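Long-range contacts in 2-hydroxyisobutanoyl-CoA mutase large subunit (PDB 4R3U), which catalyses, together with a small cobalamin-binding partner subunit, the interconversion of 2-hydroxyisobutanoyl-CoA and (3S)-3-hydroxybutanoyl-CoA: residues 117-122 with 397-401; 252-257 with 267-271; 314-319 with 426-430. One frame throughout, in Å; residues are numbered along the deposited sequence.

Overall arrangement
Running from the N terminus, the chain first enters contact 1 at residues 117-122, where one barrel helix ends. It then closes contact 2 over a short span, 252-257 with 267-271, so that this local loop is nested wholly inside the long one of contact 1. Contact 3 opens at 314-319 before contact 1 closes at 397-401, and closes itself at 426-430; contacts 1 and 3 therefore cross. Contacts 2 and 3 adjoin through Ala268 and Leu316, their centres about 14 Å apart. Together the three tie two neighbouring barrel helices, a barrel strand to its following helix, and a later helix to the outside of the TIM barrel.

Contact 1. Residues 117-122 with 397-401; sequences LIAQGQ and LRTQQ
Leu117, in the last turn of helix 107-119, meets Leu397 methyl to methyl, its CD2 lying 4.2 Å from Leu397 CD1. The same CD1 also packs against Gln120, whose CB approaches it to 3.7 Å, so one leucine branch is shared by two residues a turn apart. The backbone and amide of Gln120 bring in the polar part. The backbone oxygen Gln120 O takes two donors in its carbonyl plane: Arg398 NH1 at 2.9 Å and Gln401 NE2 at 3.0 Å, the latter on a lone pair, with Gln120 O in the plane of the Gln401 amide. The two donors are themselves linked, since Arg398 NH1 also gives a bond of 2.8 Å to Gln401 OE1, and the closed ring of three bonds helps to set how both flat groups are turned. A bend in the Arg398 chain at chi2 (-66°) brings its guanidinium back to this carbonyl. Beside it, Arg398 NH2 makes a weak bond to Gln120 OE1, the amide and guanidinium planes being 48° apart; the same nitrogen forms a salt bridge to Glu485 of the second large subunit. Gly121 turns the chain out of the helix with a positive phi (112°), and the backbone bonds of Gln122 N to Leu117 O and Gly121 N to Ile118 O make this a Schellman motif. Gly121 CA lies 3.7 Å from Gln401 NE2. Gln122 sets its CB 3.9 Å from Leu397 CD2, while its amide oxygen is held by Gln100 N. The contact thus joins the C-terminal end of helix 107-119 to the middle of helix 390-405, next to strand 97-102, which Leu117, Leu397 and Gln401 all touch.

Contact 2. Residues 252-257 with 267-271; sequences ISGYHI and EAAFT. With 3HC (3-hydroxybutanoyl-coenzyme A), chain E.
Glu267 O, on the helix that packs against Gly254, is gripped twice by Thr271, whose OG1 bonds to it at 2.6 Å and whose backbone N does so at 3.2 Å, from opposite faces of the carbonyl plane. With chi1 at -54°, OG1 stands beside its own backbone N and can turn back along the helix to that oxygen. Thr271 OG1 also rests 3.1 Å from Gly254 CA, while the other branch, Thr271 CG2, meets Ile252 CG2 at 3.6 Å. The aliphatic part of Glu267 packs on the same backbone, its CG 3.3 Å from Gly254 O; its carboxylate is bound outside the contact by Lys312 and Val301 N. This is the turning point of a beta-alpha-beta unit of the TIM barrel: strand 252-253 leads through the short helix 255-259 into helix 264-283 and on to the adjacent parallel strand 298-302. Just beyond the C-terminal end of the strand, Tyr255 and His256 line the substrate site. His256 NE2 donates a bond of 2.9 Å to O1, the thioester carbonyl oxygen of 3-hydroxybutanoyl-CoA, which lies at the ring edge in its plane. Tyr255 CE2 comes to 3.6 Å from the ligand's C2. Farther along, Ile257 CG2 leans obliquely on the Phe270 ring, 4.0 Å from CD2.

Contact 3. Residues 314-319 with 426-430; sequences RALRRC and TTEYE
Arg318, Thr426 and Glu430 carry the meeting of these two helices. With CG anti to the backbone N (chi1 -174°) and a bend at chi3, the Arg318 side chain reaches across so that its NH1 gives two bonds, to Thr427 OG1 at 2.7 Å and to Glu430 OE2 at 3.0 Å. The second is part of a salt bridge, to which Arg318 NE adds a weak contribution. OE2 is met from above the carboxylate plane, not in a flat fork. The other oxygen, Glu430 OE1, forms a salt bridge with Lys322. Thr426 serves both arginines: its CG2 lies over one face of the Arg318 guanidinium, 4.0 Å from NH2, and its OG1 takes a weak bond of 3.0 Å from Arg314 NH1. That hydroxyl also bonds to Val422 O, and Arg314 is also held by salt bridges to Glu423 and Asp414. Ala315 packs its CB 3.4 Å from Thr426 O and 3.5 Å from Tyr429 CB, while Cys319 SG touches Glu430 CG at 3.6 Å. The axes of the two short segments approach to 8.6 Å and cross at -51°, near the familiar -50° class of ridges-into-grooves packing. Here helix 420-442, which comes after the barrel strands in sequence, packs on helix 306-327, the outer helix of the beta-alpha-beta unit joining strands 298-302 and 340-344 of the TIM barrel.

Contact 1. Residues 117-122 with 397-401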
loop_
_atom_site.group_PDB
_atom_site.type_symbol
_atom_site.label_atom_id
_atom_site.label_comp_id
_atom_site.label_asym_id
_atom_site.label_seq_id
_atom_site.Cartn_x
_atom_site.Cartn_y
_atom_site.Cartn_z
ATOM N N LEU A 117 9.059 20.398 -2.626
ATOM C CA LEU A 117 8.069 19.642 -1.853
ATOM C C LEU A 117 6.703 20.298 -1.924
ATOM O O LEU A 117 5.709 19.594 -2.113
ATOM C CB LEU A 117 8.539 19.464 -0.383
ATOM C CG LEU A 117 9.774 18.581 -0.156
ATOM C CD1 LEU A 117 10.242 18.670 1.260
ATOM C CD2 LEU A 117 9.511 17.126 -0.565
ATOM N N ILE A 118 6.647 21.646 -1.813
ATOM C CA ILE A 118 5.404 22.420 -1.972
ATOM C C ILE A 118 4.843 22.258 -3.400
ATOM O O ILE A 118 3.662 21.975 -3.562
ATOM C CB ILE A 118 5.577 23.905 -1.508
ATOM C CG1 ILE A 118 5.774 23.926 0.043
ATOM C CG2 ILE A 118 4.383 24.791 -1.951
ATOM C CD1 ILE A 118 6.319 25.195 0.666
ATOM N N ALA A 119 5.680 22.377 -4.414
ATOM C CA ALA A 119 5.277 22.198 -5.817
ATOM C C ALA A 119 4.728 20.775 -6.060
ATOM O O ALA A 119 3.870 20.611 -6.915
ATOM C CB ALA A 119 6.463 22.462 -6.735
ATOM N N GLN A 120 5.246 19.757 -5.323
ATOM C CA GLN A 120 4.799 18.362 -5.396
ATOM C C GLN A 120 3.536 18.049 -4.578
ATOM O O GLN A 120 3.009 16.942 -4.678
ATOM C CB GLN A 120 5.928 17.370 -5.083
ATOM C CG GLN A 120 7.110 17.390 -6.064
ATOM C CD GLN A 120 6.787 17.571 -7.534
ATOM O OE1 GLN A 120 5.863 17.005 -8.101
ATOM N NE2 GLN A 120 7.563 18.364 -8.183
ATOM N N GLY A 121 3.046 19.015 -3.803
ATOM C CA GLY A 121 1.789 18.876 -3.079
ATOM C C GLY A 121 1.861 18.810 -1.569
ATOM O O GLY A 121 0.847 18.495 -0.937
ATOM N N GLN A 122 3.038 19.084 -0.971
ATOM C CA GLN A 122 3.116 19.111 0.478
ATOM C C GLN A 122 2.374 20.399 0.956
ATOM O O GLN A 122 2.446 21.445 0.297
ATOM C CB GLN A 122 4.564 19.051 0.970
ATOM C CG GLN A 122 5.112 20.355 1.597
ATOM C CD GLN A 122 6.405 20.109 2.303
ATOM O OE1 GLN A 122 6.651 19.011 2.874
ATOM N NE2 GLN A 122 7.251 21.126 2.295
ATOM N N LEU A 397 4.925 11.558 -1.314
ATOM C CA LEU A 397 3.762 12.444 -1.421
ATOM C C LEU A 397 2.654 11.809 -2.280
ATOM O O LEU A 397 1.498 11.868 -1.878
ATOM C CB LEU A 397 4.161 13.831 -1.957
ATOM C CG LEU A 397 4.890 14.730 -0.965
ATOM C CD1 LEU A 397 5.660 15.832 -1.684
ATOM C CD2 LEU A 397 3.920 15.307 0.063
ATOM N N ARG A 398 3.003 11.145 -3.415
ATOM C CA ARG A 398 2.026 10.481 -4.284
ATOM C C ARG A 398 1.272 9.392 -3.528
ATOM O O ARG A 398 0.068 9.201 -3.751
ATOM C CB ARG A 398 2.680 9.931 -5.569
ATOM C CG ARG A 398 3.265 10.974 -6.522
ATOM C CD ARG A 398 2.251 11.896 -7.175
ATOM N NE ARG A 398 2.929 12.953 -7.921
ATOM C CZ ARG A 398 3.147 14.187 -7.464
ATOM N NH1 ARG A 398 2.728 14.543 -6.258
ATOM N NH2 ARG A 398 3.783 15.074 -8.215
ATOM N N THR A 399 1.982 8.714 -2.602
ATOM C CA THR A 399 1.447 7.677 -1.722
ATOM C C THR A 399 0.293 8.259 -0.900
ATOM O O THR A 399 -0.812 7.692 -0.888
ATOM C CB THR A 399 2.575 7.101 -0.817
ATOM O OG1 THR A 399 3.650 6.625 -1.644
ATOM C CG2 THR A 399 2.091 5.986 0.100
ATOM N N GLN A 400 0.541 9.410 -0.250
ATOM C CA GLN A 400 -0.430 10.103 0.590
ATOM C C GLN A 400 -1.637 10.559 -0.240
ATOM O O GLN A 400 -2.780 10.338 0.151
ATOM C CB GLN A 400 0.255 11.286 1.323
ATOM C CG GLN A 400 1.173 10.846 2.463
ATOM C CD GLN A 400 1.594 11.992 3.370
ATOM O OE1 GLN A 400 0.768 12.628 4.042
ATOM N NE2 GLN A 400 2.897 12.255 3.455
ATOM N N GLN A 401 -1.359 11.198 -1.389
ATOM C CA GLN A 401 -2.337 11.736 -2.358
ATOM C C GLN A 401 -3.240 10.658 -2.955
ATOM O O GLN A 401 -4.390 10.949 -3.184
ATOM C CB GLN A 401 -1.627 12.534 -3.447
ATOM C CG GLN A 401 -0.893 13.759 -2.867
ATOM C CD GLN A 401 0.265 14.219 -3.723
ATOM O OE1 GLN A 401 0.694 13.553 -4.684
ATOM N NE2 GLN A 401 0.813 15.364 -3.382
HETATM O O HOH W 1 -1.226 17.406 -1.882
#

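Contact 2. Residues 252-257 with 267-271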
loop_
_atom_site.group_PDB
_atom_site.type_symbol
_atom_site.label_atom_id
_atom_site.label_comp_id
_atom_site.label_asym_id
_atom_site.label_seq_id
_atom_site.Cartn_x
_atom_site.Cartn_y
_atom_site.Cartn_z
ATOM N N ILE A 252 5.085 15.829 22.090
ATOM C CA ILE A 252 5.454 14.799 23.069
ATOM C C ILE A 252 5.527 13.537 22.199
ATOM O O ILE A 252 4.526 13.132 21.612
ATOM C CB ILE A 252 4.453 14.717 24.250
ATOM C CG1 ILE A 252 4.257 16.104 24.893
ATOM C CG2 ILE A 252 4.919 13.698 25.294
ATOM C CD1 ILE A 252 2.927 16.351 25.607
ATOM N N SER A 253 6.736 13.007 22.023
ATOM C CA SER A 253 7.028 11.968 21.037
ATOM C C SER A 253 7.194 10.514 21.458
ATOM O O SER A 253 7.891 10.197 22.415
ATOM C CB SER A 253 8.193 12.393 20.143
ATOM O OG SER A 253 8.203 13.784 19.863
ATOM N N GLY A 254 6.614 9.639 20.656
ATOM C CA GLY A 254 6.726 8.194 20.820
ATOM C C GLY A 254 7.545 7.572 19.703
ATOM O O GLY A 254 8.180 6.530 19.909
ATOM N N TYR A 255 7.569 8.257 18.528
ATOM C CA TYR A 255 8.306 7.830 17.351
ATOM C C TYR A 255 9.726 7.288 17.656
ATOM O O TYR A 255 10.079 6.171 17.255
ATOM C CB TYR A 255 8.361 8.962 16.292
ATOM C CG TYR A 255 9.044 8.531 15.003
ATOM C CD1 TYR A 255 8.340 7.845 14.011
ATOM C CD2 TYR A 255 10.410 8.737 14.809
ATOM C CE1 TYR A 255 8.979 7.357 12.872
ATOM C CE2 TYR A 255 11.059 8.264 13.666
ATOM C CZ TYR A 255 10.341 7.572 12.698
ATOM O OH TYR A 255 10.972 7.108 11.562
ATOM N N HIS A 256 10.530 8.107 18.342
ATOM C CA HIS A 256 11.919 7.834 18.678
ATOM C C HIS A 256 12.047 6.694 19.650
ATOM O O HIS A 256 13.031 5.960 19.574
ATOM C CB HIS A 256 12.586 9.103 19.206
ATOM C CG HIS A 256 12.197 10.328 18.434
ATOM N ND1 HIS A 256 11.053 11.058 18.760
ATOM C CD2 HIS A 256 12.786 10.895 17.357
ATOM C CE1 HIS A 256 11.005 12.049 17.885
ATOM N NE2 HIS A 256 12.027 11.997 17.027
ATOM N N ILE A 257 11.064 6.552 20.586
ATOM C CA ILE A 257 11.015 5.460 21.559
ATOM C C ILE A 257 10.840 4.164 20.751
ATOM O O ILE A 257 11.609 3.215 20.953
ATOM C CB ILE A 257 9.911 5.694 22.657
ATOM C CG1 ILE A 257 10.274 6.893 23.589
ATOM C CG2 ILE A 257 9.627 4.417 23.498
ATOM C CD1 ILE A 257 9.078 7.607 24.228
ATOM N N GLU A 267 5.994 2.584 23.517
ATOM C CA GLU A 267 5.876 3.840 22.803
ATOM C C GLU A 267 4.737 4.688 23.385
ATOM O O GLU A 267 4.987 5.795 23.889
ATOM C CB GLU A 267 5.646 3.586 21.308
ATOM C CG GLU A 267 5.371 4.890 20.586
ATOM C CD GLU A 267 4.881 4.814 19.165
ATOM O OE1 GLU A 267 4.590 3.696 18.692
ATOM O OE2 GLU A 267 4.760 5.889 18.534
ATOM N N ALA A 268 3.506 4.147 23.332
ATOM C CA ALA A 268 2.289 4.779 23.837
ATOM C C ALA A 268 2.403 5.180 25.310
ATOM O O ALA A 268 2.214 6.351 25.654
ATOM C CB ALA A 268 1.086 3.848 23.625
ATOM N N ALA A 269 2.728 4.215 26.175
ATOM C CA ALA A 269 2.831 4.437 27.623
ATOM C C ALA A 269 3.942 5.369 28.064
ATOM O O ALA A 269 3.700 6.198 28.927
ATOM C CB ALA A 269 2.929 3.111 28.353
ATOM N N PHE A 270 5.153 5.263 27.476
ATOM C CA PHE A 270 6.281 6.132 27.863
ATOM C C PHE A 270 6.080 7.589 27.422
ATOM O O PHE A 270 6.529 8.495 28.124
ATOM C CB PHE A 270 7.634 5.554 27.406
ATOM C CG PHE A 270 8.002 4.161 27.899
ATOM C CD1 PHE A 270 7.250 3.526 28.888
ATOM C CD2 PHE A 270 9.118 3.505 27.403
ATOM C CE1 PHE A 270 7.596 2.261 29.344
ATOM C CE2 PHE A 270 9.487 2.257 27.902
ATOM C CZ PHE A 270 8.712 1.637 28.850
ATOM N N THR A 271 5.331 7.810 26.323
ATOM C CA THR A 271 4.995 9.138 25.822
ATOM C C THR A 271 3.989 9.777 26.778
ATOM O O THR A 271 4.139 10.960 27.138
ATOM C CB THR A 271 4.482 9.076 24.374
ATOM O OG1 THR A 271 5.435 8.386 23.582
ATOM C CG2 THR A 271 4.255 10.457 23.772
HETATM N N1A 3HC E . -12.384 20.859 10.526
HETATM C C2A 3HC E . -12.157 22.278 10.883
HETATM N N3A 3HC E . -10.740 22.568 11.135
HETATM C C4A 3HC E . -9.789 21.609 11.028
HETATM C C5A 3HC E . -10.091 20.335 10.700
HETATM C C6A 3HC E . -11.374 19.973 10.476
HETATM N N6A 3HC E . -11.611 18.700 10.161
HETATM N N7A 3HC E . -8.944 19.651 10.667
HETATM C C8A 3HC E . -7.951 20.487 10.959
HETATM N N9A 3HC E . -8.473 21.684 11.211
HETATM C C1B 3HC E . -7.780 22.954 11.586
HETATM C C2B 3HC E . -7.098 22.871 12.936
HETATM O O2B 3HC E . -7.993 23.201 14.003
HETATM C C3B 3HC E . -5.981 23.890 12.791
HETATM O O3B 3HC E . -6.476 25.233 13.017
HETATM P P3B 3HC E . -5.699 26.325 13.918
HETATM O O7A 3HC E . -4.411 26.485 13.213
HETATM O O8A 3HC E . -6.606 27.495 13.823
HETATM O O9A 3HC E . -5.646 25.666 15.243
HETATM C C4B 3HC E . -5.584 23.774 11.323
HETATM O O4B 3HC E . -6.736 23.215 10.621
HETATM C C5B 3HC E . -4.328 22.901 11.155
HETATM O O5B 3HC E . -4.654 21.512 11.382
HETATM P P1A 3HC E . -4.019 20.618 12.587
HETATM O O1A 3HC E . -3.593 21.467 13.733
HETATM O O2A 3HC E . -4.933 19.494 12.854
HETATM O O3A 3HC E . -2.749 20.016 11.740
HETATM P P2A 3HC E . -1.215 20.554 11.737
HETATM O O4A 3HC E . -0.456 19.733 10.782
HETATM O O5A 3HC E . -1.159 22.031 11.611
HETATM O O6A 3HC E . -0.784 20.194 13.215
HETATM C CBP 3HC E . 0.249 18.942 15.015
HETATM C CCP 3HC E . -0.572 18.860 13.710
HETATM C CDP 3HC E . -0.654 19.610 16.060
HETATM C CEP 3HC E . 0.567 17.525 15.506
HETATM C CAP 3HC E . 1.551 19.789 14.815
HETATM O OAP 3HC E . 2.304 20.018 16.026
HETATM C C9P 3HC E . 2.468 19.385 13.625
HETATM O O9P 3HC E . 2.286 19.842 12.495
HETATM N N8P 3HC E . 3.514 18.598 13.924
HETATM C C7P 3HC E . 4.489 18.209 12.898
HETATM C C6P 3HC E . 5.695 17.541 13.543
HETATM C C5P 3HC E . 6.696 17.022 12.505
HETATM O O5P 3HC E . 6.475 17.054 11.292
HETATM N N4P 3HC E . 7.816 16.541 13.056
HETATM C C3P 3HC E . 8.895 15.976 12.260
HETATM C C2P 3HC E . 9.666 15.032 13.142
HETATM S S1P 3HC E . 10.991 14.184 12.228
HETATM C C1 3HC E . 11.655 13.244 13.612
HETATM O O1 3HC E . 11.806 13.705 14.742
HETATM C C2 3HC E . 11.956 11.757 13.350
HETATM C C3 3HC E . 13.270 11.554 12.592
HETATM O O3 3HC E . 13.220 12.268 11.361
HETATM C C4 3HC E . 14.476 12.007 13.428
#

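Contact 3. Residues 314-319 with 426-430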
loop_
_atom_site.group_PDB
_atom_site.type_symbol
_atom_site.label_atom_id
_atom_site.label_comp_id
_atom_site.label_asym_id
_atom_site.label_seq_id
_atom_site.Cartn_x
_atom_site.Cartn_y
_atom_site.Cartn_z
ATOM N N ARG A 314 -5.943 4.971 18.607
ATOM C CA ARG A 314 -7.271 5.147 19.205
ATOM C C ARG A 314 -7.183 5.019 20.710
ATOM O O ARG A 314 -7.762 5.846 21.427
ATOM C CB ARG A 314 -8.286 4.166 18.594
ATOM C CG ARG A 314 -8.474 4.388 17.093
ATOM C CD ARG A 314 -9.198 3.246 16.412
ATOM N NE ARG A 314 -10.650 3.430 16.431
ATOM C CZ ARG A 314 -11.480 2.827 17.274
ATOM N NH1 ARG A 314 -11.012 1.985 18.193
ATOM N NH2 ARG A 314 -12.786 3.057 17.205
ATOM N N ALA A 315 -6.382 4.046 21.197
ATOM C CA ALA A 315 -6.120 3.863 22.639
ATOM C C ALA A 315 -5.427 5.088 23.229
ATOM O O ALA A 315 -5.811 5.535 24.291
ATOM C CB ALA A 315 -5.272 2.622 22.874
ATOM N N LEU A 316 -4.428 5.644 22.532
ATOM C CA LEU A 316 -3.704 6.851 22.969
ATOM C C LEU A 316 -4.654 8.021 23.148
ATOM O O LEU A 316 -4.593 8.693 24.171
ATOM C CB LEU A 316 -2.609 7.226 21.947
ATOM C CG LEU A 316 -1.284 6.511 22.123
ATOM C CD1 LEU A 316 -0.504 6.499 20.834
ATOM C CD2 LEU A 316 -0.489 7.122 23.263
ATOM N N ARG A 317 -5.558 8.252 22.170
ATOM C CA ARG A 317 -6.545 9.332 22.227
ATOM C C ARG A 317 -7.470 9.185 23.409
ATOM O O ARG A 317 -7.785 10.196 24.044
ATOM C CB ARG A 317 -7.352 9.417 20.932
ATOM C CG ARG A 317 -6.733 10.338 19.888
ATOM C CD ARG A 317 -7.742 10.827 18.862
ATOM N NE ARG A 317 -8.307 9.708 18.106
ATOM C CZ ARG A 317 -7.825 9.250 16.955
ATOM N NH1 ARG A 317 -6.811 9.865 16.362
ATOM N NH2 ARG A 317 -8.375 8.199 16.372
ATOM N N ARG A 318 -7.910 7.931 23.711
ATOM C CA ARG A 318 -8.821 7.621 24.826
ATOM C C ARG A 318 -8.139 7.825 26.176
ATOM O O ARG A 318 -8.721 8.447 27.063
ATOM C CB ARG A 318 -9.399 6.195 24.699
ATOM C CG ARG A 318 -10.470 5.856 25.749
ATOM C CD ARG A 318 -11.464 4.864 25.216
ATOM N NE ARG A 318 -11.022 3.491 25.410
ATOM C CZ ARG A 318 -11.440 2.448 24.699
ATOM N NH1 ARG A 318 -11.017 1.230 24.994
ATOM N NH2 ARG A 318 -12.288 2.613 23.693
ATOM N N CYS A 319 -6.902 7.298 26.322
ATOM C CA CYS A 319 -6.059 7.396 27.519
ATOM C C CYS A 319 -5.757 8.856 27.841
ATOM O O CYS A 319 -5.933 9.291 28.983
ATOM C CB CYS A 319 -4.779 6.582 27.339
ATOM S SG CYS A 319 -5.036 4.792 27.297
ATOM N N THR A 426 -7.909 -1.999 20.965
ATOM C CA THR A 426 -7.913 -0.616 21.474
ATOM C C THR A 426 -8.072 -0.667 23.012
ATOM O O THR A 426 -7.324 -0.005 23.743
ATOM C CB THR A 426 -9.061 0.202 20.835
ATOM O OG1 THR A 426 -8.892 0.240 19.414
ATOM C CG2 THR A 426 -9.186 1.618 21.416
ATOM N N THR A 427 -9.020 -1.504 23.486
ATOM C CA THR A 427 -9.289 -1.664 24.921
ATOM C C THR A 427 -8.129 -2.324 25.702
ATOM O O THR A 427 -7.866 -1.936 26.846
ATOM C CB THR A 427 -10.696 -2.244 25.134
ATOM O OG1 THR A 427 -11.657 -1.341 24.549
ATOM C CG2 THR A 427 -11.009 -2.483 26.595
ATOM N N GLU A 428 -7.458 -3.309 25.075
ATOM C CA GLU A 428 -6.306 -4.032 25.622
ATOM C C GLU A 428 -5.144 -3.056 25.785
ATOM O O GLU A 428 -4.564 -2.982 26.872
ATOM C CB GLU A 428 -5.921 -5.233 24.737
ATOM C CG GLU A 428 -6.380 -6.565 25.300
ATOM C CD GLU A 428 -5.712 -6.967 26.611
ATOM O OE1 GLU A 428 -6.357 -6.813 27.675
ATOM O OE2 GLU A 428 -4.543 -7.423 26.576
ATOM N N TYR A 429 -4.865 -2.239 24.744
ATOM C CA TYR A 429 -3.840 -1.200 24.807
ATOM C C TYR A 429 -4.082 -0.205 25.959
ATOM O O TYR A 429 -3.166 0.021 26.747
ATOM C CB TYR A 429 -3.672 -0.478 23.451
ATOM C CG TYR A 429 -2.523 -1.059 22.670
ATOM C CD1 TYR A 429 -1.221 -0.576 22.842
ATOM C CD2 TYR A 429 -2.700 -2.192 21.877
ATOM C CE1 TYR A 429 -0.139 -1.176 22.200
ATOM C CE2 TYR A 429 -1.630 -2.787 21.220
ATOM C CZ TYR A 429 -0.354 -2.273 21.378
ATOM O OH TYR A 429 0.702 -2.902 20.774
ATOM N N GLU A 430 -5.325 0.313 26.093
ATOM C CA GLU A 430 -5.767 1.244 27.137
ATOM C C GLU A 430 -5.396 0.741 28.548
ATOM O O GLU A 430 -4.662 1.409 29.272
ATOM C CB GLU A 430 -7.281 1.470 27.017
ATOM C CG GLU A 430 -7.792 2.538 27.966
ATOM C CD GLU A 430 -9.274 2.523 28.266
ATOM O OE1 GLU A 430 -9.724 3.397 29.039
ATOM O OE2 GLU A 430 -9.974 1.602 27.787
#